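Local coordinates for protein acyl-coenzyme A oxidase 3 (Yarrowia lipolytica, PDB 5YS9) that oxidises acyl-CoA substrates of different chain lengths to trans-2-enoyl-CoA with bound FAD and molecular oxygen, releasing hydrogen peroxide in peroxisomal fatty acid beta-oxidation, at residues V449-C452 with T453-G456; R306-M309 with I310-F314. One frame throughout, in Å; residues are numbered along the deposited sequence.

Contact 1 of 2, residues V449-C452 with T453-G456; sequences VVQC and TWEG. With FAD (flavin-adenine dinucleotide), chain C.
Val-450 O receives two backbone donors at once: Thr-453 N at 2.7 Å, from above the carbonyl plane, and Trp-454 N at 3.0 Å, almost in line with the C=O bond. These i to i+3 and i to i+4 bonds make a single helix-like turn in the loop after helix 441-448, and Val-450, Thr-453 and Trp-454 all line the FAD pocket. The side chains add a less certain bond: if Gln-451 OE1 is rightly placed, which is doubtful, it accepts from Trp-454 NE1 at 3.2 Å and meets the indole at its edge. Lys-412 NZ gathers the carbonyl oxygens of Gln-451, Trp-454 and Gly-456. In the packing, Val-450 CG2 forms a CH-pi contact, 3.8 Å from the centroid of the six-membered ring of Trp-454, while CG1 borders its far rim. The indole can fold back over the turn because Trp-454 CG stands between the backbone N and the carbonyl carbon (chi1 75°). A serine here would probably take the ring away from the Val-450 methyls and open a gap beside the flavin. The edge of the same ring faces the isoalloxazine, Trp-454 CE3 lying 3.6 Å from FAD C6, and on the ribityl side Thr-453 O comes within 3.4 Å of FAD C4'.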
loop_
_atom_site.group_PDB
_atom_site.type_symbol
_atom_site.label_atom_id
_atom_site.label_comp_id
_atom_site.label_asym_id
_atom_site.label_seq_id
_atom_site.Cartn_x
_atom_site.Cartn_y
_atom_site.Cartn_z
ATOM N N VAL A 449 -3.991 -0.180 -7.760
ATOM C CA VAL A 449 -2.676 0.403 -7.730
ATOM C C VAL A 449 -2.068 0.674 -9.117
ATOM O O VAL A 449 -1.270 1.574 -9.279
ATOM C CB VAL A 449 -1.800 -0.398 -6.752
ATOM C CG1 VAL A 449 -0.609 -1.061 -7.392
ATOM C CG2 VAL A 449 -1.445 0.429 -5.542
ATOM N N VAL A 450 -2.461 -0.101 -10.108
ATOM C CA VAL A 450 -1.966 0.081 -11.454
ATOM C C VAL A 450 -2.332 1.453 -12.030
ATOM O O VAL A 450 -1.655 1.946 -12.901
ATOM C CB VAL A 450 -2.397 -1.078 -12.383
ATOM C CG1 VAL A 450 -3.903 -1.222 -12.426
ATOM C CG2 VAL A 450 -1.824 -0.900 -13.768
ATOM N N GLN A 451 -3.379 2.070 -11.505
ATOM C CA GLN A 451 -3.857 3.376 -11.947
ATOM C C GLN A 451 -2.765 4.425 -11.805
ATOM O O GLN A 451 -2.742 5.408 -12.509
ATOM C CB GLN A 451 -5.049 3.815 -11.104
ATOM C CG GLN A 451 -6.306 3.001 -11.287
ATOM C CD GLN A 451 -7.301 3.668 -12.192
ATOM O OE1 GLN A 451 -7.268 3.500 -13.391
ATOM N NE2 GLN A 451 -8.194 4.427 -11.617
ATOM N N CYS A 452 -1.915 4.249 -10.817
ATOM C CA CYS A 452 -0.720 5.047 -10.665
ATOM C C CYS A 452 0.344 4.851 -11.736
ATOM O O CYS A 452 1.157 5.721 -11.944
ATOM C CB CYS A 452 -0.133 4.877 -9.274
ATOM S SG CYS A 452 -1.330 5.148 -7.973
ATOM N N THR A 453 0.403 3.675 -12.340
ATOM C CA THR A 453 1.444 3.392 -13.314
ATOM C C THR A 453 1.034 3.642 -14.765
ATOM O O THR A 453 1.744 4.283 -15.498
ATOM C CB THR A 453 2.003 1.965 -13.102
ATOM O OG1 THR A 453 2.795 1.950 -11.917
ATOM C CG2 THR A 453 2.875 1.531 -14.233
ATOM N N TRP A 454 -0.115 3.111 -15.149
ATOM C CA TRP A 454 -0.664 3.289 -16.485
ATOM C C TRP A 454 -1.363 4.625 -16.698
ATOM O O TRP A 454 -1.673 5.318 -15.758
ATOM C CB TRP A 454 -1.551 2.109 -16.870
ATOM C CG TRP A 454 -2.893 2.044 -16.227
ATOM C CD1 TRP A 454 -3.554 3.046 -15.632
ATOM C CD2 TRP A 454 -3.741 0.900 -16.147
ATOM N NE1 TRP A 454 -4.760 2.615 -15.174
ATOM C CE2 TRP A 454 -4.902 1.295 -15.481
ATOM C CE3 TRP A 454 -3.627 -0.424 -16.572
ATOM C CZ2 TRP A 454 -5.944 0.419 -15.222
ATOM C CZ3 TRP A 454 -4.660 -1.286 -16.317
ATOM C CH2 TRP A 454 -5.802 -0.865 -15.647
ATOM N N GLU A 455 -1.594 4.989 -17.945
ATOM C CA GLU A 455 -2.182 6.279 -18.256
ATOM C C GLU A 455 -1.287 7.374 -17.737
ATOM O O GLU A 455 -1.745 8.393 -17.267
ATOM C CB GLU A 455 -3.565 6.420 -17.644
ATOM C CG GLU A 455 -4.624 5.530 -18.263
ATOM C CD GLU A 455 -4.987 5.913 -19.681
ATOM O OE1 GLU A 455 -4.911 7.093 -20.026
ATOM O OE2 GLU A 455 -5.367 5.025 -20.450
ATOM N N GLY A 456 0.008 7.128 -17.815
ATOM C CA GLY A 456 1.000 8.086 -17.407
ATOM C C GLY A 456 1.496 7.769 -16.028
ATOM O O GLY A 456 0.742 7.822 -15.090
HETATM P PA FAD C . 8.808 3.404 -17.373
HETATM O O1A FAD C . 10.052 2.784 -17.882
HETATM O O2A FAD C . 8.177 4.528 -18.100
HETATM O O5B FAD C . 9.161 3.947 -15.931
HETATM C C5B FAD C . 9.630 3.058 -14.932
HETATM C C4B FAD C . 9.995 3.808 -13.667
HETATM O O4B FAD C . 11.014 4.757 -13.954
HETATM C C3B FAD C . 8.813 4.579 -13.146
HETATM O O3B FAD C . 8.796 4.518 -11.734
HETATM C C2B FAD C . 9.091 6.002 -13.521
HETATM O O2B FAD C . 8.645 6.852 -12.482
HETATM C C1B FAD C . 10.589 6.074 -13.658
HETATM N N9A FAD C . 10.885 7.035 -14.737
HETATM C C8A FAD C . 10.657 6.877 -16.047
HETATM N N7A FAD C . 11.025 7.974 -16.728
HETATM C C5A FAD C . 11.495 8.856 -15.848
HETATM C C6A FAD C . 12.048 10.217 -15.898
HETATM N N6A FAD C . 12.180 10.874 -17.062
HETATM N N1A FAD C . 12.415 10.780 -14.737
HETATM C C2A FAD C . 12.289 10.141 -13.570
HETATM N N3A FAD C . 11.797 8.912 -13.454
HETATM C C4A FAD C . 11.395 8.235 -14.535
HETATM N N1 FAD C . -0.041 -0.514 -22.248
HETATM C C2 FAD C . -0.720 -0.571 -23.403
HETATM O O2 FAD C . -0.290 0.034 -24.381
HETATM N N3 FAD C . -1.849 -1.246 -23.550
HETATM C C4 FAD C . -2.387 -1.919 -22.558
HETATM O O4 FAD C . -3.428 -2.539 -22.730
HETATM C C4X FAD C . -1.712 -1.917 -21.261
HETATM N N5 FAD C . -2.207 -2.584 -20.227
HETATM C C5X FAD C . -1.563 -2.574 -19.059
HETATM C C6 FAD C . -2.108 -3.287 -18.021
HETATM C C7 FAD C . -1.485 -3.311 -16.804
HETATM C C7M FAD C . -2.119 -4.092 -15.692
HETATM C C8 FAD C . -0.224 -2.565 -16.614
HETATM C C8M FAD C . 0.473 -2.570 -15.289
HETATM C C9 FAD C . 0.323 -1.839 -17.652
HETATM C C9A FAD C . -0.302 -1.819 -18.876
HETATM N N10 FAD C . 0.230 -1.093 -19.948
HETATM C C10 FAD C . -0.465 -1.152 -21.159
HETATM C "C1'" FAD C . 1.488 -0.356 -19.836
HETATM C "C2'" FAD C . 1.444 0.949 -19.064
HETATM O "O2'" FAD C . 0.763 1.905 -19.859
HETATM C "C3'" FAD C . 2.880 1.395 -18.793
HETATM O "O3'" FAD C . 3.428 0.446 -17.896
HETATM C "C4'" FAD C . 3.109 2.777 -18.179
HETATM O "O4'" FAD C . 2.443 3.812 -18.890
HETATM C "C5'" FAD C . 4.573 3.143 -18.234
HETATM O "O5'" FAD C . 5.316 2.268 -17.417
HETATM P P FAD C . 6.665 1.603 -17.906
HETATM O O1P FAD C . 6.580 0.169 -17.562
HETATM O O2P FAD C . 6.924 2.032 -19.302
HETATM O O3P FAD C . 7.745 2.277 -16.963
#

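Contact 2 of 2, residues R306-M309 with I310-F314; sequences RVTM and IADSF
Two successive turns of the long helix 300-330, Arg-306 to Met-309 followed by Ile-310 to Phe-314, show regular alpha-helical bonding with side chains folded back onto the preceding turn. The i to i+4 bonds run from Arg-306 O to Ile-310 N, from Val-307 O to Ala-311 N and from Thr-308 O to Asp-312 N, the last of them 2.8 Å long. Ser-313 N continues the series to Met-309 O at 3.0 Å. Ser-313 OG lies at a similar 3.0 Å from Met-309 O; its proton is not settled, since Thr-415 O offers a weak alternative.

Thr-308 and Asp-312 lie side by side and point the same way, Thr-308 CG2 standing 4.0 Å from Asp-312 OD2. Their polar ends are served elsewhere: Thr-308 OG1 bonds to Gly-304 O one turn earlier, whereas the carboxylate uses OD2 for a salt bridge to Arg-119 and OD1 for a hydrogen bond from Gln-109 NE2. Two partners, one on each oxygen, limit rotation of this buried acid, and the arginine would be expected to favour its charged form. On another side of the helix, Ile-310 CG1 is anti to its own carbonyl carbon (chi1 -65°), which carries the branch back along the axis until CD1 is 3.2 Å from Arg-306 O.

Outward, Arg-306 and Ile-310 pack on helix 391-428, Val-307, Ile-310 and Phe-314 meet helix 349-385, and Asp-312 and Ser-313 touch Trp-448 of helix 441-448.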
loop_
_atom_site.group_PDB
_atom_site.type_symbol
_atom_site.label_atom_id
_atom_site.label_comp_id
_atom_site.label_asym_id
_atom_site.label_seq_id
_atom_site.Cartn_x
_atom_site.Cartn_y
_atom_site.Cartn_z
ATOM N N ARG A 306 -8.123 11.877 -18.151
ATOM C CA ARG A 306 -7.717 12.240 -16.801
ATOM C C ARG A 306 -8.872 12.571 -15.841
ATOM O O ARG A 306 -8.810 12.216 -14.667
ATOM C CB ARG A 306 -6.708 13.376 -16.858
ATOM C CG ARG A 306 -5.416 12.854 -17.403
ATOM C CD ARG A 306 -4.417 13.940 -17.630
ATOM N NE ARG A 306 -3.192 13.474 -18.263
ATOM C CZ ARG A 306 -2.253 14.298 -18.700
ATOM N NH1 ARG A 306 -2.409 15.612 -18.559
ATOM N NH2 ARG A 306 -1.156 13.829 -19.294
ATOM N N VAL A 307 -9.912 13.237 -16.330
ATOM C CA VAL A 307 -11.065 13.583 -15.494
ATOM C C VAL A 307 -11.758 12.297 -15.036
ATOM O O VAL A 307 -12.204 12.214 -13.875
ATOM C CB VAL A 307 -12.079 14.503 -16.228
ATOM C CG1 VAL A 307 -13.340 14.714 -15.396
ATOM C CG2 VAL A 307 -11.460 15.859 -16.580
ATOM N N THR A 308 -11.856 11.323 -15.955
ATOM C CA THR A 308 -12.387 9.987 -15.662
ATOM C C THR A 308 -11.650 9.293 -14.500
ATOM O O THR A 308 -12.281 8.706 -13.625
ATOM C CB THR A 308 -12.404 9.085 -16.924
ATOM O OG1 THR A 308 -13.417 9.561 -17.808
ATOM C CG2 THR A 308 -12.755 7.607 -16.599
ATOM N N MET A 309 -10.336 9.419 -14.471
ATOM C CA MET A 309 -9.524 8.779 -13.442
ATOM C C MET A 309 -9.603 9.473 -12.080
ATOM O O MET A 309 -9.454 8.838 -10.982
ATOM C CB MET A 309 -8.090 8.723 -13.905
ATOM C CG MET A 309 -7.957 8.015 -15.227
ATOM S SD MET A 309 -6.287 7.450 -15.466
ATOM C CE MET A 309 -6.326 6.019 -14.428
ATOM N N ILE A 310 -9.825 10.777 -12.161
ATOM C CA ILE A 310 -9.996 11.586 -10.973
ATOM C C ILE A 310 -11.312 11.191 -10.338
ATOM O O ILE A 310 -11.334 10.982 -9.147
ATOM C CB ILE A 310 -9.969 13.097 -11.280
ATOM C CG1 ILE A 310 -8.588 13.486 -11.786
ATOM C CG2 ILE A 310 -10.259 13.906 -10.024
ATOM C CD1 ILE A 310 -8.631 14.701 -12.686
ATOM N N ALA A 311 -12.372 11.108 -11.154
ATOM C CA ALA A 311 -13.654 10.541 -10.745
ATOM C C ALA A 311 -13.578 9.072 -10.237
ATOM O O ALA A 311 -14.155 8.773 -9.213
ATOM C CB ALA A 311 -14.677 10.675 -11.866
ATOM N N ASP A 312 -12.872 8.182 -10.933
ATOM C CA ASP A 312 -12.640 6.803 -10.458
ATOM C C ASP A 312 -12.071 6.808 -9.040
ATOM O O ASP A 312 -12.401 5.932 -8.252
ATOM C CB ASP A 312 -11.643 6.012 -11.357
ATOM C CG ASP A 312 -12.213 5.631 -12.724
ATOM O OD1 ASP A 312 -13.439 5.726 -12.894
ATOM O OD2 ASP A 312 -11.435 5.246 -13.658
ATOM N N SER A 313 -11.178 7.755 -8.737
ATOM C CA SER A 313 -10.576 7.816 -7.416
ATOM C C SER A 313 -11.678 8.068 -6.373
ATOM O O SER A 313 -11.666 7.497 -5.235
ATOM C CB SER A 313 -9.457 8.857 -7.335
ATOM O OG SER A 313 -8.369 8.518 -8.191
ATOM N N PHE A 314 -12.639 8.893 -6.768
ATOM C CA PHE A 314 -13.794 9.114 -5.936
ATOM C C PHE A 314 -14.632 7.859 -5.771
ATOM O O PHE A 314 -14.925 7.421 -4.644
ATOM C CB PHE A 314 -14.671 10.245 -6.496
ATOM C CG PHE A 314 -16.052 10.243 -5.929
ATOM C CD1 PHE A 314 -16.262 10.653 -4.633
ATOM C CD2 PHE A 314 -17.128 9.750 -6.673
ATOM C CE1 PHE A 314 -17.532 10.647 -4.083
ATOM C CE2 PHE A 314 -18.412 9.723 -6.126
ATOM C CZ PHE A 314 -18.610 10.184 -4.829
#

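How the contacts relate
Going from the N terminus, contact 2 comes first, within helix 300-330, and contact 1 follows much later, after helices 349-385, 391-428 and 441-448. Each is local and closes only short turns, so the two stand in series, neither nested nor crossing. The fold nevertheless brings their centres to about 12 Å from each other, and Met-309 makes much of the junction: its SD lies 3.6 Å from Glu-455 CB and its CE 3.8 Å from Trp-454 NE1. Alongside, Gln-451 NE2 approaches Asp-312 CB at 3.8 Å. In this way the core helix of contact 2 backs the flavin-lining loop of contact 1 within the C-alpha1 region.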